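PDB 4WK5: geranyltranstransferase from Thermotoga neapolitana, which probably acts as a magnesium-dependent prenyltransferase that lengthens isoprenoid chains, as do other members of the FPP/GGPP synthase family. Local coordinates for residues 152-163 and 181-192; 44-52 and 124-132. All blocks are in the same frame, centred on the assembly; numbering follows the deposited sequence.

Interaction 1 of 2, residues 152-163 and 181-192; sequences TAYKLLLGEAMD and MYSFKTGALFAF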
loop_
_atom_site.group_PDB
_atom_site.type_symbol
_atom_site.label_atom_id
_atom_site.label_comp_id
_atom_site.label_asym_id
_atom_site.label_seq_id
_atom_site.Cartn_x
_atom_site.Cartn_y
_atom_site.Cartn_z
ATOM N N THR A 152 8.625 7.201 2.540
ATOM C CA THR A 152 8.506 7.840 1.228
ATOM C C THR A 152 7.102 7.671 0.677
ATOM O O THR A 152 6.526 8.603 0.135
ATOM C CB THR A 152 9.546 7.274 0.245
ATOM O OG1 THR A 152 10.852 7.611 0.734
ATOM C CG2 THR A 152 9.381 7.861 -1.166
ATOM N N ALA A 153 6.560 6.461 0.814
ATOM C CA ALA A 153 5.229 6.165 0.306
ATOM C C ALA A 153 4.184 7.060 0.947
ATOM O O ALA A 153 3.311 7.600 0.275
ATOM C CB ALA A 153 4.884 4.681 0.567
ATOM N N TYR A 154 4.262 7.197 2.270
ATOM C CA TYR A 154 3.283 8.014 2.962
ATOM C C TYR A 154 3.420 9.494 2.576
ATOM O O TYR A 154 2.417 10.171 2.388
ATOM C CB TYR A 154 3.412 7.834 4.470
ATOM C CG TYR A 154 2.270 8.477 5.211
ATOM C CD1 TYR A 154 0.964 8.000 5.061
ATOM C CD2 TYR A 154 2.479 9.577 6.031
ATOM C CE1 TYR A 154 -0.103 8.598 5.731
ATOM C CE2 TYR A 154 1.423 10.173 6.709
ATOM C CZ TYR A 154 0.138 9.680 6.548
ATOM O OH TYR A 154 -0.910 10.273 7.223
ATOM N N LYS A 155 4.651 9.988 2.463
ATOM C CA LYS A 155 4.875 11.354 1.965
ATOM C C LYS A 155 4.268 11.586 0.579
ATOM O O LYS A 155 3.627 12.611 0.319
ATOM C CB LYS A 155 6.376 11.668 1.925
ATOM C CG LYS A 155 6.927 12.149 3.255
ATOM C CD LYS A 155 8.321 12.756 3.085
ATOM C CE LYS A 155 8.894 13.216 4.420
ATOM N NZ LYS A 155 10.346 13.545 4.327
ATOM N N LEU A 156 4.464 10.627 -0.319
ATOM C CA LEU A 156 3.908 10.724 -1.660
ATOM C C LEU A 156 2.375 10.809 -1.634
ATOM O O LEU A 156 1.774 11.602 -2.374
ATOM C CB LEU A 156 4.393 9.524 -2.498
ATOM C CG LEU A 156 5.899 9.589 -2.823
ATOM C CD1 LEU A 156 6.419 8.213 -3.257
ATOM C CD2 LEU A 156 6.225 10.650 -3.896
ATOM N N LEU A 157 1.756 10.049 -0.732
ATOM C CA LEU A 157 0.303 10.057 -0.602
ATOM C C LEU A 157 -0.156 11.430 -0.088
ATOM O O LEU A 157 -1.118 11.992 -0.603
ATOM C CB LEU A 157 -0.144 8.939 0.329
ATOM C CG LEU A 157 -1.655 8.696 0.547
ATOM C CD1 LEU A 157 -2.243 9.625 1.617
ATOM C CD2 LEU A 157 -2.417 8.805 -0.751
ATOM N N LEU A 158 0.537 11.957 0.926
ATOM C CA LEU A 158 0.182 13.276 1.456
ATOM C C LEU A 158 0.330 14.325 0.364
ATOM O O LEU A 158 -0.486 15.238 0.259
ATOM C CB LEU A 158 1.044 13.648 2.666
ATOM C CG LEU A 158 0.832 12.809 3.931
ATOM C CD1 LEU A 158 1.865 13.212 4.967
ATOM C CD2 LEU A 158 -0.576 12.998 4.482
ATOM N N GLY A 159 1.366 14.178 -0.456
ATOM C CA GLY A 159 1.569 15.088 -1.571
ATOM C C GLY A 159 0.394 15.048 -2.540
ATOM O O GLY A 159 -0.059 16.085 -3.034
ATOM N N GLU A 160 -0.082 13.840 -2.851
ATOM C CA GLU A 160 -1.214 13.712 -3.757
ATOM C C GLU A 160 -2.468 14.295 -3.112
ATOM O O GLU A 160 -3.247 14.984 -3.785
ATOM C CB GLU A 160 -1.433 12.246 -4.160
ATOM C CG GLU A 160 -2.658 12.018 -5.070
ATOM C CD GLU A 160 -2.623 12.835 -6.366
ATOM O OE1 GLU A 160 -1.518 13.168 -6.853
ATOM O OE2 GLU A 160 -3.711 13.153 -6.897
ATOM N N ALA A 161 -2.645 14.061 -1.810
ATOM C CA ALA A 161 -3.766 14.654 -1.081
ATOM C C ALA A 161 -3.719 16.185 -1.165
ATOM O O ALA A 161 -4.728 16.820 -1.463
ATOM C CB ALA A 161 -3.773 14.191 0.384
ATOM N N MET A 162 -2.550 16.775 -0.935
ATOM C CA MET A 162 -2.418 18.237 -1.074
ATOM C C MET A 162 -2.836 18.712 -2.475
ATOM O O MET A 162 -3.585 19.680 -2.617
ATOM C CB MET A 162 -0.979 18.670 -0.792
ATOM C CG MET A 162 -0.530 18.489 0.653
ATOM S SD MET A 162 1.255 18.702 0.769
ATOM C CE MET A 162 1.521 18.373 2.518
ATOM N N ASP A 163 -2.359 18.016 -3.505
ATOM C CA ASP A 163 -2.652 18.400 -4.890
ATOM C C ASP A 163 -4.171 18.415 -5.129
ATOM O O ASP A 163 -4.726 19.391 -5.641
ATOM C CB ASP A 163 -1.931 17.440 -5.849
ATOM C CG ASP A 163 -1.612 18.066 -7.207
ATOM O OD1 ASP A 163 -1.673 19.309 -7.365
ATOM O OD2 ASP A 163 -1.263 17.289 -8.118
ATOM N N MET A 181 4.034 20.791 -1.557
ATOM C CA MET A 181 3.284 19.767 -2.255
ATOM C C MET A 181 4.134 19.102 -3.350
ATOM O O MET A 181 4.087 17.881 -3.526
ATOM C CB MET A 181 1.998 20.367 -2.834
ATOM C CG MET A 181 1.119 19.370 -3.577
ATOM S SD MET A 181 1.521 19.300 -5.332
ATOM C CE MET A 181 0.925 20.931 -5.827
ATOM N N TYR A 182 4.912 19.896 -4.084
ATOM C CA TYR A 182 5.806 19.332 -5.103
ATOM C C TYR A 182 6.829 18.425 -4.443
ATOM O O TYR A 182 7.150 17.356 -4.940
ATOM C CB TYR A 182 6.534 20.434 -5.885
ATOM C CG TYR A 182 5.721 21.029 -7.016
ATOM C CD1 TYR A 182 4.370 21.311 -6.858
ATOM C CD2 TYR A 182 6.320 21.337 -8.236
ATOM C CE1 TYR A 182 3.629 21.852 -7.895
ATOM C CE2 TYR A 182 5.592 21.879 -9.266
ATOM C CZ TYR A 182 4.250 22.135 -9.093
ATOM O OH TYR A 182 3.520 22.679 -10.125
ATOM N N SER A 183 7.362 18.893 -3.326
ATOM C CA SER A 183 8.370 18.139 -2.594
ATOM C C SER A 183 7.843 16.786 -2.152
ATOM O O SER A 183 8.536 15.776 -2.258
ATOM C CB SER A 183 8.837 18.930 -1.376
ATOM O OG SER A 183 9.662 18.133 -0.552
ATOM N N PHE A 184 6.610 16.768 -1.662
ATOM C CA PHE A 184 6.007 15.521 -1.203
ATOM C C PHE A 184 5.542 14.634 -2.357
ATOM O O PHE A 184 5.781 13.416 -2.367
ATOM C CB PHE A 184 4.807 15.797 -0.292
ATOM C CG PHE A 184 5.167 16.066 1.152
ATOM C CD1 PHE A 184 6.416 16.547 1.504
ATOM C CD2 PHE A 184 4.249 15.792 2.149
ATOM C CE1 PHE A 184 6.733 16.788 2.838
ATOM C CE2 PHE A 184 4.561 16.028 3.492
ATOM C CZ PHE A 184 5.802 16.525 3.830
ATOM N N LYS A 185 4.865 15.232 -3.333
ATOM C CA LYS A 185 4.204 14.444 -4.374
ATOM C C LYS A 185 5.164 13.846 -5.402
ATOM O O LYS A 185 4.911 12.756 -5.947
ATOM C CB LYS A 185 3.161 15.316 -5.081
ATOM C CG LYS A 185 2.405 14.651 -6.220
ATOM C CD LYS A 185 1.753 15.729 -7.089
ATOM C CE LYS A 185 1.202 15.163 -8.387
ATOM N NZ LYS A 185 0.145 14.150 -8.150
ATOM N N THR A 186 6.255 14.559 -5.670
ATOM C CA THR A 186 7.209 14.160 -6.700
ATOM C C THR A 186 8.635 14.054 -6.147
ATOM O O THR A 186 9.363 13.093 -6.434
ATOM C CB THR A 186 7.194 15.163 -7.873
ATOM O OG1 THR A 186 5.854 15.258 -8.372
ATOM C CG2 THR A 186 8.131 14.707 -8.999
ATOM N N GLY A 187 9.025 15.032 -5.340
ATOM C CA GLY A 187 10.359 15.053 -4.758
ATOM C C GLY A 187 10.701 13.819 -3.935
ATOM O O GLY A 187 11.812 13.284 -4.042
ATOM N N ALA A 188 9.757 13.363 -3.117
ATOM C CA ALA A 188 10.072 12.295 -2.167
ATOM C C ALA A 188 10.508 11.006 -2.882
ATOM O O ALA A 188 11.442 10.330 -2.430
ATOM C CB ALA A 188 8.867 12.022 -1.234
ATOM N N LEU A 189 9.863 10.666 -3.996
ATOM C CA LEU A 189 10.210 9.411 -4.655
ATOM C C LEU A 189 11.555 9.547 -5.372
ATOM O O LEU A 189 12.337 8.594 -5.412
ATOM C CB LEU A 189 9.125 8.961 -5.640
ATOM C CG LEU A 189 9.278 7.549 -6.231
ATOM C CD1 LEU A 189 9.468 6.494 -5.143
ATOM C CD2 LEU A 189 8.017 7.230 -7.048
ATOM N N PHE A 190 11.843 10.720 -5.927
ATOM C CA PHE A 190 13.170 10.917 -6.523
ATOM C C PHE A 190 14.250 10.927 -5.451
ATOM O O PHE A 190 15.343 10.424 -5.671
ATOM C CB PHE A 190 13.218 12.205 -7.355
ATOM C CG PHE A 190 12.642 12.043 -8.743
ATOM C CD1 PHE A 190 13.343 11.345 -9.725
ATOM C CD2 PHE A 190 11.405 12.585 -9.063
ATOM C CE1 PHE A 190 12.808 11.191 -11.008
ATOM C CE2 PHE A 190 10.864 12.440 -10.327
ATOM C CZ PHE A 190 11.570 11.742 -11.310
ATOM N N ALA A 191 13.953 11.483 -4.279
ATOM C CA ALA A 191 14.935 11.463 -3.200
ATOM C C ALA A 191 15.267 10.015 -2.826
ATOM O O ALA A 191 16.425 9.673 -2.529
ATOM C CB ALA A 191 14.412 12.227 -1.989
ATOM N N PHE A 192 14.244 9.161 -2.840
ATOM C CA PHE A 192 14.444 7.757 -2.519
ATOM C C PHE A 192 15.294 7.078 -3.591
ATOM O O PHE A 192 16.105 6.203 -3.270
ATOM C CB PHE A 192 13.101 7.032 -2.355
ATOM C CG PHE A 192 13.243 5.582 -1.989
ATOM C CD1 PHE A 192 13.481 5.204 -0.673
ATOM C CD2 PHE A 192 13.149 4.592 -2.965
ATOM C CE1 PHE A 192 13.616 3.854 -0.337
ATOM C CE2 PHE A 192 13.282 3.250 -2.633
ATOM C CZ PHE A 192 13.514 2.883 -1.322
HETATM O O HOH W 1 12.199 10.012 0.267
HETATM O O HOH W 2 2.625 11.396 -5.077
#

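Interaction 2 of 2, residues 44-52 and 124-132; sequences TESAMQYSV and LAGDGLFFL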
loop_
_atom_site.group_PDB
_atom_site.type_symbol
_atom_site.label_atom_id
_atom_site.label_comp_id
_atom_site.label_asym_id
_atom_site.label_seq_id
_atom_site.Cartn_x
_atom_site.Cartn_y
_atom_site.Cartn_z
ATOM N N THR A 44 -7.899 -8.712 -12.432
ATOM C CA THR A 44 -7.179 -7.676 -11.718
ATOM C C THR A 44 -5.685 -7.813 -11.977
ATOM O O THR A 44 -4.970 -6.809 -12.065
ATOM C CB THR A 44 -7.486 -7.737 -10.203
ATOM O OG1 THR A 44 -8.889 -7.531 -9.999
ATOM C CG2 THR A 44 -6.720 -6.667 -9.454
ATOM N N GLU A 45 -5.217 -9.052 -12.108
ATOM C CA GLU A 45 -3.830 -9.285 -12.481
ATOM C C GLU A 45 -3.557 -8.808 -13.894
ATOM O O GLU A 45 -2.520 -8.212 -14.143
ATOM C CB GLU A 45 -3.460 -10.761 -12.358
ATOM C CG GLU A 45 -3.407 -11.265 -10.919
ATOM C CD GLU A 45 -3.153 -12.758 -10.900
ATOM O OE1 GLU A 45 -4.030 -13.496 -11.387
ATOM O OE2 GLU A 45 -2.052 -13.163 -10.452
ATOM N N SER A 46 -4.471 -9.087 -14.822
ATOM C CA SER A 46 -4.316 -8.585 -16.188
ATOM C C SER A 46 -4.274 -7.056 -16.234
ATOM O O SER A 46 -3.559 -6.471 -17.059
ATOM C CB SER A 46 -5.449 -9.107 -17.089
ATOM O OG SER A 46 -5.200 -10.451 -17.446
ATOM N N ALA A 47 -5.033 -6.423 -15.342
ATOM C CA ALA A 47 -5.067 -4.966 -15.267
ATOM C C ALA A 47 -3.754 -4.410 -14.721
ATOM O O ALA A 47 -3.277 -3.365 -15.178
ATOM C CB ALA A 47 -6.261 -4.495 -14.389
ATOM N N MET A 48 -3.173 -5.108 -13.746
ATOM C CA MET A 48 -1.851 -4.746 -13.235
ATOM C C MET A 48 -0.826 -4.808 -14.358
ATOM O O MET A 48 0.001 -3.879 -14.530
ATOM C CB MET A 48 -1.446 -5.673 -12.080
ATOM C CG MET A 48 -2.250 -5.403 -10.830
ATOM S SD MET A 48 -1.710 -6.420 -9.451
ATOM C CE MET A 48 -2.760 -7.842 -9.534
ATOM N N GLN A 49 -0.866 -5.903 -15.120
ATOM C CA GLN A 49 0.074 -6.069 -16.223
ATOM C C GLN A 49 -0.140 -4.999 -17.273
ATOM O O GLN A 49 0.817 -4.423 -17.802
ATOM C CB GLN A 49 -0.056 -7.456 -16.859
ATOM C CG GLN A 49 0.912 -7.626 -18.035
ATOM C CD GLN A 49 0.655 -8.929 -18.806
ATOM O OE1 GLN A 49 -0.391 -9.099 -19.448
ATOM N NE2 GLN A 49 1.583 -9.849 -18.709
ATOM N N TYR A 50 -1.405 -4.711 -17.549
ATOM C CA TYR A 50 -1.760 -3.708 -18.548
ATOM C C TYR A 50 -1.129 -2.364 -18.227
ATOM O O TYR A 50 -0.507 -1.735 -19.093
ATOM C CB TYR A 50 -3.278 -3.564 -18.644
ATOM C CG TYR A 50 -3.745 -2.465 -19.568
ATOM C CD1 TYR A 50 -3.831 -2.668 -20.938
ATOM C CD2 TYR A 50 -4.141 -1.224 -19.062
ATOM C CE1 TYR A 50 -4.266 -1.663 -21.789
ATOM C CE2 TYR A 50 -4.583 -0.201 -19.915
ATOM C CZ TYR A 50 -4.641 -0.435 -21.272
ATOM O OH TYR A 50 -5.082 0.557 -22.125
ATOM N N SER A 51 -1.292 -1.912 -16.986
ATOM C CA SER A 51 -0.784 -0.598 -16.628
ATOM C C SER A 51 0.737 -0.530 -16.683
ATOM O O SER A 51 1.302 0.512 -17.016
ATOM C CB SER A 51 -1.297 -0.205 -15.252
ATOM O OG SER A 51 -2.669 0.140 -15.365
ATOM N N VAL A 52 1.404 -1.636 -16.394
ATOM C CA VAL A 52 2.850 -1.703 -16.569
ATOM C C VAL A 52 3.257 -1.699 -18.053
ATOM O O VAL A 52 4.193 -0.987 -18.459
ATOM C CB VAL A 52 3.425 -2.950 -15.865
ATOM C CG1 VAL A 52 4.871 -3.209 -16.297
ATOM C CG2 VAL A 52 3.340 -2.755 -14.356
ATOM N N LEU A 124 -8.409 -1.884 -7.400
ATOM C CA LEU A 124 -7.738 -3.042 -6.828
ATOM C C LEU A 124 -6.373 -3.279 -7.472
ATOM O O LEU A 124 -5.434 -3.669 -6.780
ATOM C CB LEU A 124 -8.629 -4.287 -6.974
ATOM C CG LEU A 124 -9.929 -4.211 -6.154
ATOM C CD1 LEU A 124 -10.698 -5.512 -6.321
ATOM C CD2 LEU A 124 -9.632 -3.944 -4.679
ATOM N N ALA A 125 -6.262 -3.057 -8.785
ATOM C CA ALA A 125 -4.976 -3.242 -9.467
ATOM C C ALA A 125 -3.933 -2.282 -8.920
ATOM O O ALA A 125 -2.772 -2.669 -8.725
ATOM C CB ALA A 125 -5.130 -3.071 -10.991
ATOM N N GLY A 126 -4.361 -1.045 -8.643
ATOM C CA GLY A 126 -3.496 -0.060 -8.007
ATOM C C GLY A 126 -3.030 -0.543 -6.643
ATOM O O GLY A 126 -1.842 -0.451 -6.323
ATOM N N ASP A 127 -3.958 -1.047 -5.829
ATOM C CA ASP A 127 -3.566 -1.604 -4.537
ATOM C C ASP A 127 -2.564 -2.751 -4.701
ATOM O O ASP A 127 -1.575 -2.832 -3.964
ATOM C CB ASP A 127 -4.797 -2.090 -3.757
ATOM C CG ASP A 127 -5.676 -0.948 -3.268
ATOM O OD1 ASP A 127 -5.257 0.228 -3.305
ATOM O OD2 ASP A 127 -6.789 -1.247 -2.776
ATOM N N GLY A 128 -2.828 -3.644 -5.654
ATOM C CA GLY A 128 -1.952 -4.783 -5.875
ATOM C C GLY A 128 -0.552 -4.348 -6.264
ATOM O O GLY A 128 0.438 -4.916 -5.784
ATOM N N LEU A 129 -0.476 -3.333 -7.127
ATOM C CA LEU A 129 0.827 -2.805 -7.566
ATOM C C LEU A 129 1.599 -2.186 -6.392
ATOM O O LEU A 129 2.818 -2.387 -6.274
ATOM C CB LEU A 129 0.652 -1.776 -8.688
ATOM C CG LEU A 129 0.307 -2.401 -10.050
ATOM C CD1 LEU A 129 -0.270 -1.358 -10.984
ATOM C CD2 LEU A 129 1.528 -3.063 -10.674
ATOM N N PHE A 130 0.892 -1.475 -5.514
ATOM C CA PHE A 130 1.534 -0.945 -4.299
ATOM C C PHE A 130 2.121 -2.084 -3.475
ATOM O O PHE A 130 3.265 -2.026 -3.010
ATOM C CB PHE A 130 0.541 -0.153 -3.417
ATOM C CG PHE A 130 0.224 1.243 -3.920
ATOM C CD1 PHE A 130 1.235 2.142 -4.243
ATOM C CD2 PHE A 130 -1.104 1.672 -4.006
ATOM C CE1 PHE A 130 0.929 3.445 -4.693
ATOM C CE2 PHE A 130 -1.410 2.964 -4.445
ATOM C CZ PHE A 130 -0.389 3.847 -4.790
ATOM N N PHE A 131 1.339 -3.135 -3.287
ATOM C CA PHE A 131 1.774 -4.212 -2.396
ATOM C C PHE A 131 2.918 -5.003 -3.033
ATOM O O PHE A 131 3.817 -5.462 -2.335
ATOM C CB PHE A 131 0.591 -5.130 -2.029
ATOM C CG PHE A 131 -0.547 -4.403 -1.335
ATOM C CD1 PHE A 131 -0.327 -3.209 -0.667
ATOM C CD2 PHE A 131 -1.834 -4.917 -1.379
ATOM C CE1 PHE A 131 -1.369 -2.531 -0.047
ATOM C CE2 PHE A 131 -2.886 -4.248 -0.762
ATOM C CZ PHE A 131 -2.657 -3.052 -0.103
ATOM N N LEU A 132 2.894 -5.142 -4.354
ATOM C CA LEU A 132 4.014 -5.775 -5.064
ATOM C C LEU A 132 5.297 -4.961 -4.869
ATOM O O LEU A 132 6.383 -5.527 -4.701
ATOM C CB LEU A 132 3.698 -5.905 -6.552
ATOM C CG LEU A 132 2.823 -7.087 -6.967
ATOM C CD1 LEU A 132 2.601 -7.020 -8.472
ATOM C CD2 LEU A 132 3.480 -8.407 -6.594
#

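Interaction 1 of 2, residues 152-163 and 181-192
Thr152 OG1 is held twice: it hydrogen-bonds to Glu148 O one turn back, and receives a bond of 2.8 Å from a water that also donates to Ala188 O, bridging the helices. With OG1 beside the backbone N (chi1 -64°), CG2 swings anti to that N and onto the Ala188 carbonyl. A second water joins Leu156 O to Lys185 O, within the pi-type turn at 183-187. The helices run roughly antiparallel, at 148°, part of the all-helical isoprenoid synthase fold, and approach most closely where Gly159 CA lies 3.7 Å from Lys185 N, too near for any CB. Phe184 fits knob-into-hole among Lys155, Leu158, Gly159 and Met162; Lys155 CD covers one ring face, Leu158 CB sits at its edge, and Phe40 of the second subunit meets the ring. Leu156 CD2 presses on Phe184 O and Lys185 O, while CD1 lies 3.7 Å from Leu189 CB, their side chains crossing at about a right angle. An alanine here would remove both methyls and would probably open a gap beside Leu189 and those carbonyls. Lys185 runs alongside Glu160 and obliquely across Asp163 in a salt-bridge network, although NZ and Glu160 OE1, modelled too close together, are both doubtfully placed.

Interaction 2 of 2, residues 44-52 and 124-132
Met48 lays its CG against the methyl of Ala125, 3.7 Å from CB, and also reaches 3.5 Å from Ala125 O, so one side chain covers both the side chain and the carbonyl of its partner. Its CG is anti to its own carbonyl carbon (chi1 -71°) and the chain runs on extended to SD, which comes to rest 3.9 Å from Gly128 CA. A glycine suits this point well: a CB there would run into the sulfur. The chain bends at chi3, and Tyr154 of the second subunit packs against the methionine. About a right angle round from Ala125 CB, the same Met48 CG meets the branch point of Leu129, 4.0 Å from CG, and Leu129 CD2 carries on to Val52 CG2 at 4.1 Å.

Towards the start of both segments the contact is made by small groups. Ala47 and Ala125 touch methyl to methyl, CB to CB at 3.9 Å, and Thr44 places CG2 3.7 Å from Ala125 N and beside Leu124 CB. The segment axes cross at 72° with a closest approach of 8.7 Å, a steep crossing that concentrates the overlap around Met48 and Ala125. In the helical fold of this prenyl synthase, the crossing sets the short helix 43-53 across helix 119-138, whose Phe130 and Phe131 meet the Phe131 and Phe130 rings of the second subunit edge-to-face.

The touching side-chain groups are almost all apolar, and the hydroxyl of Thr44 finds its hydrogen bond with Glu165 of the second subunit. Cohesion between these two segments therefore rests on close fit and the burial of hydrocarbon and sulfur, while the Thr44 hydroxyl serves the dimer.

How the interactions relate
The two contacts lie in series along the chain, their centres 21 Å and their nearest atoms about 7 Å apart, joined by the succession of helix 119-138 and helix 143-166. Helix 75-96 also links them, Phe88 touching Leu156 of interaction 1 and Phe130 of interaction 2. Across the dimer they do meet: Thr44 and Leu132 of one subunit pack on Ala161 and Tyr154 of the second subunit. Interaction 1 borders the probable active site, since Glu160 OE2 lies near Asp96 and Tyr182 near Asp224, aspartates of the two acidic motifs that in relatives bind the magnesium ions holding the diphosphate. The centre of interaction 2 lies about 16 Å from the chain centre, that of interaction 1 about 9 Å.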